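Local structure of superkiller protein 7 (Saccharomyces cerevisiae, 4ZKE) at residues 32-37 with 68-73; 176-181 with 193-198; 180-185 with 217-222. The protein probably links the cytoplasmic RNA exosome to the Ski complex in mRNA decay and surveillance, and binds GTP through a domain resembling that of translational GTPases. All blocks are in the same frame, centred on the assembly; numbering follows the deposited sequence. Where two conformers were deposited one is given.

Contact 1. Residues 32-37 with 68-73; sequences KSTLLG and SFKVIL. With MG (magnesium ion), chain B; GTP (guanosine-5'-triphosphate), chain C.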
loop_
_atom_site.group_PDB
_atom_site.type_symbol
_atom_site.label_atom_id
_atom_site.label_comp_id
_atom_site.label_asym_id
_atom_site.label_seq_id
_atom_site.Cartn_x
_atom_site.Cartn_y
_atom_site.Cartn_z
ATOM N N LYS A 32 -6.373 -11.930 -7.455
ATOM C CA LYS A 32 -6.590 -10.709 -6.688
ATOM C C LYS A 32 -7.487 -9.716 -7.426
ATOM O O LYS A 32 -8.478 -9.237 -6.879
ATOM C CB LYS A 32 -5.251 -10.049 -6.359
ATOM C CG LYS A 32 -4.310 -10.947 -5.579
ATOM C CD LYS A 32 -3.037 -10.227 -5.185
ATOM C CE LYS A 32 -2.162 -9.895 -6.381
ATOM N NZ LYS A 32 -1.666 -11.113 -7.071
ATOM N N SER A 33 -7.136 -9.409 -8.670
ATOM C CA SER A 33 -7.897 -8.444 -9.453
ATOM C C SER A 33 -9.313 -8.951 -9.726
ATOM O O SER A 33 -10.285 -8.217 -9.565
ATOM C CB SER A 33 -7.179 -8.138 -10.768
ATOM O OG SER A 33 -5.929 -7.508 -10.530
ATOM N N THR A 34 -9.421 -10.211 -10.133
ATOM C CA THR A 34 -10.720 -10.833 -10.362
ATOM C C THR A 34 -11.604 -10.740 -9.121
ATOM O O THR A 34 -12.714 -10.209 -9.176
ATOM C CB THR A 34 -10.564 -12.316 -10.762
ATOM O OG1 THR A 34 -9.829 -12.403 -11.989
ATOM C CG2 THR A 34 -11.926 -12.989 -10.939
ATOM N N LEU A 35 -11.098 -11.256 -8.004
ATOM C CA LEU A 35 -11.860 -11.308 -6.763
ATOM C C LEU A 35 -12.306 -9.921 -6.342
ATOM O O LEU A 35 -13.448 -9.708 -5.929
ATOM C CB LEU A 35 -11.025 -11.944 -5.651
ATOM C CG LEU A 35 -11.720 -12.124 -4.299
ATOM C CD1 LEU A 35 -11.273 -13.429 -3.652
ATOM C CD2 LEU A 35 -11.433 -10.949 -3.371
ATOM N N LEU A 36 -11.389 -8.974 -6.458
ATOM C CA LEU A 36 -11.624 -7.625 -5.984
ATOM C C LEU A 36 -12.600 -6.884 -6.903
ATOM O O LEU A 36 -13.373 -6.038 -6.452
ATOM C CB LEU A 36 -10.285 -6.899 -5.872
ATOM C CG LEU A 36 -10.197 -5.597 -5.085
ATOM C CD1 LEU A 36 -10.825 -5.771 -3.730
ATOM C CD2 LEU A 36 -8.742 -5.201 -4.922
ATOM N N GLY A 37 -12.581 -7.220 -8.187
ATOM C CA GLY A 37 -13.566 -6.700 -9.118
ATOM C C GLY A 37 -14.948 -7.263 -8.825
ATOM O O GLY A 37 -15.951 -6.551 -8.905
ATOM N N SER A 68 -14.466 -10.568 -16.993
ATOM C CA SER A 68 -15.139 -9.275 -16.912
ATOM C C SER A 68 -14.895 -8.527 -15.597
ATOM O O SER A 68 -15.078 -7.310 -15.534
ATOM C CB SER A 68 -16.646 -9.456 -17.122
ATOM O OG SER A 68 -17.187 -10.390 -16.206
ATOM N N PHE A 69 -14.484 -9.238 -14.550
ATOM C CA PHE A 69 -14.271 -8.602 -13.251
ATOM C C PHE A 69 -12.881 -7.974 -13.136
ATOM O O PHE A 69 -12.742 -6.853 -12.648
ATOM C CB PHE A 69 -14.481 -9.610 -12.119
ATOM C CG PHE A 69 -15.905 -10.065 -11.971
ATOM C CD1 PHE A 69 -16.900 -9.164 -11.636
ATOM C CD2 PHE A 69 -16.248 -11.395 -12.160
ATOM C CE1 PHE A 69 -18.211 -9.576 -11.499
ATOM C CE2 PHE A 69 -17.558 -11.812 -12.023
ATOM C CZ PHE A 69 -18.540 -10.901 -11.691
ATOM N N LYS A 70 -11.852 -8.687 -13.586
ATOM C CA LYS A 70 -10.486 -8.197 -13.430
ATOM C C LYS A 70 -10.215 -6.971 -14.303
ATOM O O LYS A 70 -9.363 -6.146 -13.970
ATOM C CB LYS A 70 -9.475 -9.300 -13.750
ATOM C CG LYS A 70 -9.551 -9.838 -15.160
ATOM C CD LYS A 70 -8.420 -10.819 -15.431
ATOM C CE LYS A 70 -7.091 -10.108 -15.628
ATOM N NZ LYS A 70 -5.989 -11.052 -15.979
ATOM N N VAL A 71 -10.939 -6.845 -15.413
ATOM C CA VAL A 71 -10.754 -5.697 -16.297
ATOM C C VAL A 71 -11.250 -4.413 -15.631
ATOM O O VAL A 71 -10.941 -3.314 -16.089
ATOM C CB VAL A 71 -11.474 -5.881 -17.660
ATOM C CG1 VAL A 71 -10.790 -6.968 -18.482
ATOM C CG2 VAL A 71 -12.947 -6.192 -17.466
ATOM N N ILE A 72 -12.010 -4.553 -14.547
ATOM C CA ILE A 72 -12.399 -3.395 -13.746
ATOM C C ILE A 72 -11.169 -2.775 -13.101
ATOM O O ILE A 72 -11.052 -1.552 -13.018
ATOM C CB ILE A 72 -13.408 -3.758 -12.642
ATOM C CG1 ILE A 72 -14.686 -4.316 -13.263
ATOM C CG2 ILE A 72 -13.735 -2.528 -11.791
ATOM C CD1 ILE A 72 -15.705 -4.824 -12.255
ATOM N N LEU A 73 -10.256 -3.629 -12.648
ATOM C CA LEU A 73 -9.047 -3.181 -11.966
ATOM C C LEU A 73 -7.885 -3.036 -12.940
ATOM O O LEU A 73 -7.087 -2.106 -12.834
ATOM C CB LEU A 73 -8.682 -4.155 -10.844
ATOM C CG LEU A 73 -9.453 -3.934 -9.540
ATOM C CD1 LEU A 73 -10.941 -4.175 -9.716
ATOM C CD2 LEU A 73 -8.922 -4.835 -8.459
HETATM MG MG MG B . -4.061 -8.385 -10.810
HETATM P PG GTP C . -1.664 -10.528 -11.038
HETATM O O1G GTP C . -2.320 -9.205 -11.349
HETATM O O2G GTP C . -0.645 -10.827 -12.110
HETATM O O3G GTP C . -0.977 -10.494 -9.693
HETATM O O3B GTP C . -2.772 -11.697 -11.052
HETATM P PB GTP C . -4.017 -11.654 -10.038
HETATM O O1B GTP C . -4.599 -10.258 -10.025
HETATM O O2B GTP C . -3.615 -12.076 -8.645
HETATM O O3A GTP C . -5.098 -12.691 -10.634
HETATM P PA GTP C . -6.070 -12.399 -11.890
HETATM O O1A GTP C . -7.289 -11.661 -11.403
HETATM O O2A GTP C . -5.381 -11.658 -13.011
HETATM O "O5'" GTP C . -6.504 -13.871 -12.378
HETATM C "C5'" GTP C . -5.581 -14.795 -12.915
HETATM C "C4'" GTP C . -6.354 -15.828 -13.727
HETATM O "O4'" GTP C . -7.053 -16.666 -12.830
HETATM C "C3'" GTP C . -7.382 -15.198 -14.650
HETATM O "O3'" GTP C . -7.310 -15.797 -15.922
HETATM C "C2'" GTP C . -8.723 -15.502 -14.019
HETATM O "O2'" GTP C . -9.701 -15.769 -14.996
HETATM C "C1'" GTP C . -8.433 -16.710 -13.140
HETATM N N9 GTP C . -9.200 -16.682 -11.886
HETATM C C8 GTP C . -9.205 -15.704 -10.927
HETATM N N7 GTP C . -10.039 -16.090 -9.932
HETATM C C5 GTP C . -10.550 -17.305 -10.238
HETATM C C6 GTP C . -11.440 -18.155 -9.583
HETATM O O6 GTP C . -11.927 -17.850 -8.494
HETATM N N1 GTP C . -11.779 -19.352 -10.172
HETATM C C2 GTP C . -11.241 -19.706 -11.391
HETATM N N2 GTP C . -11.567 -20.862 -11.957
HETATM N N3 GTP C . -10.363 -18.863 -12.031
HETATM C C4 GTP C . -10.027 -17.684 -11.466
HETATM O O HOH W 1 -3.526 -7.687 -8.890
HETATM O O HOH W 2 -4.909 -8.925 -12.702
#

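Contact 2. Residues 176-181 with 193-198; sequences ILLNKA and MIQSEL. With GTP (guanosine-5'-triphosphate), chain C.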
loop_
_atom_site.group_PDB
_atom_site.type_symbol
_atom_site.label_atom_id
_atom_site.label_comp_id
_atom_site.label_asym_id
_atom_site.label_seq_id
_atom_site.Cartn_x
_atom_site.Cartn_y
_atom_site.Cartn_z
ATOM N N ILE A 176 -6.445 -14.719 5.062
ATOM C CA ILE A 176 -5.927 -15.554 3.989
ATOM C C ILE A 176 -7.088 -16.111 3.182
ATOM O O ILE A 176 -7.870 -16.922 3.684
ATOM C CB ILE A 176 -5.063 -16.718 4.517
ATOM C CG1 ILE A 176 -3.928 -16.185 5.394
ATOM C CG2 ILE A 176 -4.500 -17.531 3.357
ATOM C CD1 ILE A 176 -4.250 -16.172 6.873
ATOM N N LEU A 177 -7.195 -15.668 1.933
ATOM C CA LEU A 177 -8.244 -16.142 1.041
ATOM C C LEU A 177 -7.751 -17.342 0.247
ATOM O O LEU A 177 -6.876 -17.226 -0.608
ATOM C CB LEU A 177 -8.708 -15.031 0.097
ATOM C CG LEU A 177 -9.473 -13.871 0.740
ATOM C CD1 LEU A 177 -9.901 -12.860 -0.319
ATOM C CD2 LEU A 177 -10.683 -14.364 1.521
ATOM N N LEU A 178 -8.317 -18.499 0.568
ATOM C CA LEU A 178 -8.047 -19.731 -0.151
ATOM C C LEU A 178 -8.887 -19.741 -1.427
ATOM O O LEU A 178 -10.013 -20.240 -1.443
ATOM C CB LEU A 178 -8.356 -20.933 0.742
ATOM C CG LEU A 178 -7.564 -20.991 2.056
ATOM C CD1 LEU A 178 -7.904 -22.254 2.828
ATOM C CD2 LEU A 178 -6.062 -20.903 1.822
ATOM N N ASN A 179 -8.322 -19.177 -2.490
ATOM C CA ASN A 179 -9.078 -18.828 -3.691
ATOM C C ASN A 179 -9.112 -19.939 -4.746
ATOM O O ASN A 179 -8.376 -20.927 -4.653
ATOM C CB ASN A 179 -8.485 -17.550 -4.304
ATOM C CG ASN A 179 -9.438 -16.852 -5.261
ATOM O OD1 ASN A 179 -10.656 -17.016 -5.183
ATOM N ND2 ASN A 179 -8.880 -16.066 -6.175
ATOM N N LYS A 180 -9.977 -19.755 -5.743
ATOM C CA LYS A 180 -10.153 -20.709 -6.837
ATOM C C LYS A 180 -10.591 -22.071 -6.313
ATOM O O LYS A 180 -10.206 -23.108 -6.853
ATOM C CB LYS A 180 -8.867 -20.854 -7.654
ATOM C CG LYS A 180 -8.292 -19.542 -8.151
ATOM C CD LYS A 180 -7.458 -19.743 -9.405
ATOM C CE LYS A 180 -6.649 -18.512 -9.739
ATOM N NZ LYS A 180 -5.762 -18.744 -10.908
ATOM N N ALA A 181 -11.404 -22.059 -5.261
ATOM C CA ALA A 181 -11.914 -23.289 -4.672
ATOM C C ALA A 181 -12.776 -24.064 -5.670
ATOM O O ALA A 181 -12.943 -25.277 -5.543
ATOM C CB ALA A 181 -12.706 -22.981 -3.412
ATOM N N MET A 193 -5.590 -29.179 4.228
ATOM C CA MET A 193 -4.144 -29.358 4.145
ATOM C C MET A 193 -3.445 -28.015 3.951
ATOM O O MET A 193 -2.538 -27.666 4.708
ATOM C CB MET A 193 -3.784 -30.304 2.995
ATOM C CG MET A 193 -2.289 -30.579 2.856
ATOM S SD MET A 193 -1.825 -31.226 1.235
ATOM C CE MET A 193 -2.145 -29.811 0.184
ATOM N N ILE A 194 -3.865 -27.275 2.929
ATOM C CA ILE A 194 -3.281 -25.972 2.626
ATOM C C ILE A 194 -3.393 -25.052 3.841
ATOM O O ILE A 194 -2.420 -24.401 4.225
ATOM C CB ILE A 194 -3.960 -25.326 1.394
ATOM C CG1 ILE A 194 -3.646 -26.153 0.143
ATOM C CG2 ILE A 194 -3.483 -23.888 1.193
ATOM C CD1 ILE A 194 -4.425 -25.749 -1.097
ATOM N N GLN A 195 -4.571 -25.018 4.455
ATOM C CA GLN A 195 -4.772 -24.214 5.654
ATOM C C GLN A 195 -3.851 -24.671 6.785
ATOM O O GLN A 195 -3.263 -23.845 7.485
ATOM C CB GLN A 195 -6.233 -24.278 6.106
ATOM C CG GLN A 195 -6.490 -23.616 7.458
ATOM C CD GLN A 195 -7.952 -23.268 7.683
ATOM O OE1 GLN A 195 -8.785 -23.412 6.788
ATOM N NE2 GLN A 195 -8.269 -22.799 8.884
ATOM N N SER A 196 -3.726 -25.985 6.957
ATOM C CA SER A 196 -2.878 -26.542 8.007
ATOM C C SER A 196 -1.429 -26.124 7.814
ATOM O O SER A 196 -0.748 -25.740 8.763
ATOM C CB SER A 196 -2.976 -28.068 8.030
ATOM O OG SER A 196 -2.008 -28.623 8.904
ATOM N N GLU A 197 -0.970 -26.197 6.571
ATOM C CA GLU A 197 0.397 -25.833 6.228
ATOM C C GLU A 197 0.698 -24.368 6.530
ATOM O O GLU A 197 1.727 -24.052 7.126
ATOM C CB GLU A 197 0.657 -26.126 4.752
ATOM C CG GLU A 197 0.755 -27.606 4.447
ATOM C CD GLU A 197 0.903 -27.899 2.968
ATOM O OE1 GLU A 197 0.822 -26.952 2.159
ATOM O OE2 GLU A 197 1.107 -29.076 2.608
ATOM N N LEU A 198 -0.203 -23.476 6.129
ATOM C CA LEU A 198 0.010 -22.045 6.320
ATOM C C LEU A 198 -0.088 -21.659 7.783
ATOM O O LEU A 198 0.682 -20.828 8.267
ATOM C CB LEU A 198 -1.001 -21.246 5.504
ATOM C CG LEU A 198 -0.681 -21.174 4.014
ATOM C CD1 LEU A 198 -1.899 -20.729 3.229
ATOM C CD2 LEU A 198 0.480 -20.230 3.775
HETATM P PG GTP C . -1.664 -10.528 -11.038
HETATM O O1G GTP C . -2.320 -9.205 -11.349
HETATM O O2G GTP C . -0.645 -10.827 -12.110
HETATM O O3G GTP C . -0.977 -10.494 -9.693
HETATM O O3B GTP C . -2.772 -11.697 -11.052
HETATM P PB GTP C . -4.017 -11.654 -10.038
HETATM O O1B GTP C . -4.599 -10.258 -10.025
HETATM O O2B GTP C . -3.615 -12.076 -8.645
HETATM O O3A GTP C . -5.098 -12.691 -10.634
HETATM P PA GTP C . -6.070 -12.399 -11.890
HETATM O O1A GTP C . -7.289 -11.661 -11.403
HETATM O O2A GTP C . -5.381 -11.658 -13.011
HETATM O "O5'" GTP C . -6.504 -13.871 -12.378
HETATM C "C5'" GTP C . -5.581 -14.795 -12.915
HETATM C "C4'" GTP C . -6.354 -15.828 -13.727
HETATM O "O4'" GTP C . -7.053 -16.666 -12.830
HETATM C "C3'" GTP C . -7.382 -15.198 -14.650
HETATM O "O3'" GTP C . -7.310 -15.797 -15.922
HETATM C "C2'" GTP C . -8.723 -15.502 -14.019
HETATM O "O2'" GTP C . -9.701 -15.769 -14.996
HETATM C "C1'" GTP C . -8.433 -16.710 -13.140
HETATM N N9 GTP C . -9.200 -16.682 -11.886
HETATM C C8 GTP C . -9.205 -15.704 -10.927
HETATM N N7 GTP C . -10.039 -16.090 -9.932
HETATM C C5 GTP C . -10.550 -17.305 -10.238
HETATM C C6 GTP C . -11.440 -18.155 -9.583
HETATM O O6 GTP C . -11.927 -17.850 -8.494
HETATM N N1 GTP C . -11.779 -19.352 -10.172
HETATM C C2 GTP C . -11.241 -19.706 -11.391
HETATM N N2 GTP C . -11.567 -20.862 -11.957
HETATM N N3 GTP C . -10.363 -18.863 -12.031
HETATM C C4 GTP C . -10.027 -17.684 -11.466
#

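Contact 3. Residues 180-185 with 217-222; sequences KADLIS and PCSGLL. With GTP (guanosine-5'-triphosphate), chain C.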
loop_
_atom_site.group_PDB
_atom_site.type_symbol
_atom_site.label_atom_id
_atom_site.label_comp_id
_atom_site.label_asym_id
_atom_site.label_seq_id
_atom_site.Cartn_x
_atom_site.Cartn_y
_atom_site.Cartn_z
ATOM N N LYS A 180 -9.977 -19.755 -5.743
ATOM C CA LYS A 180 -10.153 -20.709 -6.837
ATOM C C LYS A 180 -10.591 -22.071 -6.313
ATOM O O LYS A 180 -10.206 -23.108 -6.853
ATOM C CB LYS A 180 -8.867 -20.854 -7.654
ATOM C CG LYS A 180 -8.292 -19.542 -8.151
ATOM C CD LYS A 180 -7.458 -19.743 -9.405
ATOM C CE LYS A 180 -6.649 -18.512 -9.739
ATOM N NZ LYS A 180 -5.762 -18.744 -10.908
ATOM N N ALA A 181 -11.404 -22.059 -5.261
ATOM C CA ALA A 181 -11.914 -23.289 -4.672
ATOM C C ALA A 181 -12.776 -24.064 -5.670
ATOM O O ALA A 181 -12.943 -25.277 -5.543
ATOM C CB ALA A 181 -12.706 -22.981 -3.412
ATOM N N ASP A 182 -13.316 -23.360 -6.662
ATOM C CA ASP A 182 -14.138 -23.990 -7.694
ATOM C C ASP A 182 -13.321 -24.939 -8.572
ATOM O O ASP A 182 -13.830 -25.961 -9.029
ATOM C CB ASP A 182 -14.808 -22.926 -8.568
ATOM C CG ASP A 182 -13.807 -22.025 -9.260
ATOM O OD1 ASP A 182 -12.977 -21.406 -8.560
ATOM O OD2 ASP A 182 -13.844 -21.936 -10.504
ATOM N N LEU A 183 -12.053 -24.605 -8.798
ATOM C CA LEU A 183 -11.190 -25.422 -9.644
ATOM C C LEU A 183 -10.778 -26.724 -8.964
ATOM O O LEU A 183 -10.098 -27.554 -9.568
ATOM C CB LEU A 183 -9.938 -24.641 -10.045
ATOM C CG LEU A 183 -10.127 -23.480 -11.024
ATOM C CD1 LEU A 183 -8.790 -22.806 -11.288
ATOM C CD2 LEU A 183 -10.750 -23.950 -12.329
ATOM N N ILE A 184 -11.171 -26.891 -7.705
ATOM C CA ILE A 184 -10.901 -28.124 -6.972
ATOM C C ILE A 184 -12.193 -28.686 -6.377
ATOM O O ILE A 184 -12.160 -29.605 -5.559
ATOM C CB ILE A 184 -9.862 -27.903 -5.848
ATOM C CG1 ILE A 184 -10.341 -26.829 -4.864
ATOM C CG2 ILE A 184 -8.518 -27.509 -6.448
ATOM C CD1 ILE A 184 -9.514 -26.746 -3.591
ATOM N N SER A 185 -13.324 -28.127 -6.800
ATOM C CA SER A 185 -14.638 -28.578 -6.348
ATOM C C SER A 185 -14.729 -28.605 -4.822
ATOM O O SER A 185 -15.365 -29.486 -4.241
ATOM C CB SER A 185 -14.951 -29.964 -6.924
ATOM O OG SER A 185 -14.984 -29.923 -8.342
ATOM N N PRO A 217 -12.167 -19.796 2.618
ATOM C CA PRO A 217 -12.189 -20.330 1.255
ATOM C C PRO A 217 -13.142 -19.539 0.374
ATOM O O PRO A 217 -14.157 -19.046 0.866
ATOM C CB PRO A 217 -12.679 -21.760 1.452
ATOM C CG PRO A 217 -13.587 -21.661 2.628
ATOM C CD PRO A 217 -12.968 -20.625 3.538
ATOM N N CYS A 218 -12.826 -19.418 -0.910
ATOM C CA CYS A 218 -13.674 -18.651 -1.808
ATOM C C CYS A 218 -13.347 -18.883 -3.274
ATOM O O CYS A 218 -12.364 -19.541 -3.616
ATOM C CB CYS A 218 -13.548 -17.157 -1.502
ATOM S SG CYS A 218 -11.880 -16.511 -1.763
ATOM N N SER A 219 -14.205 -18.334 -4.127
ATOM C CA SER A 219 -13.957 -18.243 -5.559
ATOM C C SER A 219 -14.249 -16.818 -6.013
ATOM O O SER A 219 -15.406 -16.397 -6.051
ATOM C CB SER A 219 -14.820 -19.238 -6.334
ATOM O OG SER A 219 -14.580 -19.138 -7.726
ATOM N N GLY A 220 -13.201 -16.076 -6.348
ATOM C CA GLY A 220 -13.360 -14.692 -6.746
ATOM C C GLY A 220 -14.056 -14.572 -8.086
ATOM O O GLY A 220 -14.742 -13.589 -8.351
ATOM N N LEU A 221 -13.880 -15.579 -8.934
ATOM C CA LEU A 221 -14.504 -15.578 -10.253
ATOM C C LEU A 221 -16.006 -15.828 -10.156
ATOM O O LEU A 221 -16.804 -15.077 -10.718
ATOM C CB LEU A 221 -13.853 -16.630 -11.148
ATOM C CG LEU A 221 -14.392 -16.745 -12.575
ATOM C CD1 LEU A 221 -14.355 -15.401 -13.294
ATOM C CD2 LEU A 221 -13.589 -17.776 -13.343
ATOM N N LEU A 222 -16.384 -16.883 -9.440
ATOM C CA LEU A 222 -17.792 -17.236 -9.275
ATOM C C LEU A 222 -18.455 -16.450 -8.149
ATOM O O LEU A 222 -19.681 -16.396 -8.062
ATOM C CB LEU A 222 -17.931 -18.733 -9.005
ATOM C CG LEU A 222 -17.316 -19.664 -10.052
ATOM C CD1 LEU A 222 -17.557 -21.118 -9.675
ATOM C CD2 LEU A 222 -17.869 -19.375 -11.439
HETATM P PG GTP C . -1.664 -10.528 -11.038
HETATM O O1G GTP C . -2.320 -9.205 -11.349
HETATM O O2G GTP C . -0.645 -10.827 -12.110
HETATM O O3G GTP C . -0.977 -10.494 -9.693
HETATM O O3B GTP C . -2.772 -11.697 -11.052
HETATM P PB GTP C . -4.017 -11.654 -10.038
HETATM O O1B GTP C . -4.599 -10.258 -10.025
HETATM O O2B GTP C . -3.615 -12.076 -8.645
HETATM O O3A GTP C . -5.098 -12.691 -10.634
HETATM P PA GTP C . -6.070 -12.399 -11.890
HETATM O O1A GTP C . -7.289 -11.661 -11.403
HETATM O O2A GTP C . -5.381 -11.658 -13.011
HETATM O "O5'" GTP C . -6.504 -13.871 -12.378
HETATM C "C5'" GTP C . -5.581 -14.795 -12.915
HETATM C "C4'" GTP C . -6.354 -15.828 -13.727
HETATM O "O4'" GTP C . -7.053 -16.666 -12.830
HETATM C "C3'" GTP C . -7.382 -15.198 -14.650
HETATM O "O3'" GTP C . -7.310 -15.797 -15.922
HETATM C "C2'" GTP C . -8.723 -15.502 -14.019
HETATM O "O2'" GTP C . -9.701 -15.769 -14.996
HETATM C "C1'" GTP C . -8.433 -16.710 -13.140
HETATM N N9 GTP C . -9.200 -16.682 -11.886
HETATM C C8 GTP C . -9.205 -15.704 -10.927
HETATM N N7 GTP C . -10.039 -16.090 -9.932
HETATM C C5 GTP C . -10.550 -17.305 -10.238
HETATM C C6 GTP C . -11.440 -18.155 -9.583
HETATM O O6 GTP C . -11.927 -17.850 -8.494
HETATM N N1 GTP C . -11.779 -19.352 -10.172
HETATM C C2 GTP C . -11.241 -19.706 -11.391
HETATM N N2 GTP C . -11.567 -20.862 -11.957
HETATM N N3 GTP C . -10.363 -18.863 -12.031
HETATM C C4 GTP C . -10.027 -17.684 -11.466
#

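Contact 1. Residues 32-37 with 68-73
The start of the helix that follows the P-loop (Walker A motif) presents Ser33, Thr34 and Gly37 to Phe69 and the short, weakly bonded helical turn of Lys70 and Leu73 after it. No hydrogen bond joins the two segments directly; they meet by packing and through the nucleotide. Gly37, lacking a side chain, lets its CA come to 3.6 Å from Phe69 O. The Phe69 CB rests against Thr34 O, while its ring leads off to stack with His38. In one of two conformers, Leu73 CD1 lies over the Gly37 backbone and its CD2 reaches Leu36 CD2. On the nucleotide side, Lys70 CB passes 3.6 Å from Thr34 OG1. CG sits between backbone N and carbonyl carbon (chi1 61°), and a bend at chi3 carries Lys70 NZ to 3.1 Å from GTP O2A, with Ser65 O and Gly83 O as further partners. Thr34 OG1 donates to GTP O1A at 2.7 Å, so the two segments hold different oxygens of one phosphate. Ser33 OG binds magnesium at 2.1 Å, beside GTP O1G and O1B, two waters and Ser85 OG, and is also bonded to Asp108. Lys32 NZ spans GTP O2B (2.7 Å) and O3G (2.8 Å). With two lysines and the metal spread along the triphosphate, its negative charge is probably well compensated from alpha to gamma.

Contact 2. Residues 176-181 with 193-198
Leu178 meets Gln195 on the helix side of the strand, and two flat groups lie across the strand from them, away from the helix: the Asn179 amide and the guanine of GTP, at and just past the strand's end. The aliphatic chain of Lys180 lies over one face of the guanine, CG 3.7 Å from GTP C6 and CD 3.9 Å from GTP C4. Extended beyond CG, the lysine runs from the six-membered ring to the ribose, where Lys180 NZ bonds GTP O4' at 3.1 Å; Asp137 and Asn29 O share the same ammonium. The Asn179 amide stands by the O6/N7 side of the base, OD1 3.6 Å from GTP O6. Its ND2 is bonded to Ala30 O of the P-loop, and its OD1 takes the Gly220 amide and, weakly, Lys180 N, so both ends of the amide are occupied and its rotation is fixed. Asn179 and Lys180 open the Asn-Lys-X-Asp guanine-recognition motif of GTPases. On the helix side the contact is purely apolar. Leu178 sends CD2 to Ile194 CG2 at 4.0 Å, the two side chains sliding past each other in opposite directions, and CD1 to Gln195 CB at 4.2 Å. Ile176 CG2 meets Leu198 CD1 at 4.1 Å. Contacts of this length over a small interface mean light touching of aliphatic groups. Strand 176-179 and helix 193-198 run nearly antiparallel, at 151° with axes 10.5 Å apart, as the first two elements of the beta-alpha-beta unit that continues into strand 213-217. Phe215 of that strand and Ile136 of strand 131-137 border the same apolar layer, so the helix covers three neighbouring strands of the sheet.

Contact 3. Residues 180-185 with 217-222
Ala181, Asp182 and Ser219 form the tight part of this meeting of two guanine-binding loops, the end of the Asn-Lys-X-Asp motif and the loop after strand 213-217, which probably corresponds to the G5 element of GTPases. Ala181 N donates to Cys218 O over 3.2 Å in a nearly straight bond (167°), the donor tilted 29° from the carbonyl plane, and Ala181 CB rests on the same oxygen. Asp182 is turned with CG between its backbone N and carbonyl carbon (chi1 59°), which brings the carboxylate up to the base. There Asp182 OD1 receives GTP N1 and OD2 receives GTP N2, each at 2.9 Å. Ser219 OG, anti to its own N, stands 2.9 Å from Asp182 OD1 and 3.0 Å from GTP O6, closing the corner between carboxylate and base; Leu222 N adds a weak bond to this hydroxyl. Leu221 lays CB 3.3 Å from GTP C6 and reaches over the ring with CD2. At the partly exposed margin Leu222 CD1 packs on Asp182 CB at 3.5 Å. Leu183 does not touch 217-222 but lies beside N2 of the base, and beyond the 3-10 turn at 181-183 the chain loosens toward solvent-exposed Ser185. Two N-H groups of the base thus face one carboxylate, and GTP O6 accepts the Leu221 N amide at 3.0 Å. This donor-donor-acceptor pattern is that of guanine, so the two loops together read the base, and the carboxylate would tend to polarise the N-H groups it holds.

All three contacts lie in the GTP-binding domain and touch the same nucleotide: contact 1 at the phosphates and magnesium, contact 3 at the base, contact 2 through Asn179 and Lys180 at the base and ribose. Contact 1 closes first along the chain; contacts 2 and 3 then start from overlapping segments and share Lys180 and Ala181. The centres of contacts 1 and 2 are about 20 Å apart, those of contacts 2 and 3 about 11 Å. Leu35 of helix 32-42 touches Leu177 and Cys218, tying the phosphate-binding helix to strand 174-179 and the loop after strand 213-217. Loops at the ends of several strands of one mixed sheet, together with 68-73, build a GTP site of the translational-GTPase type.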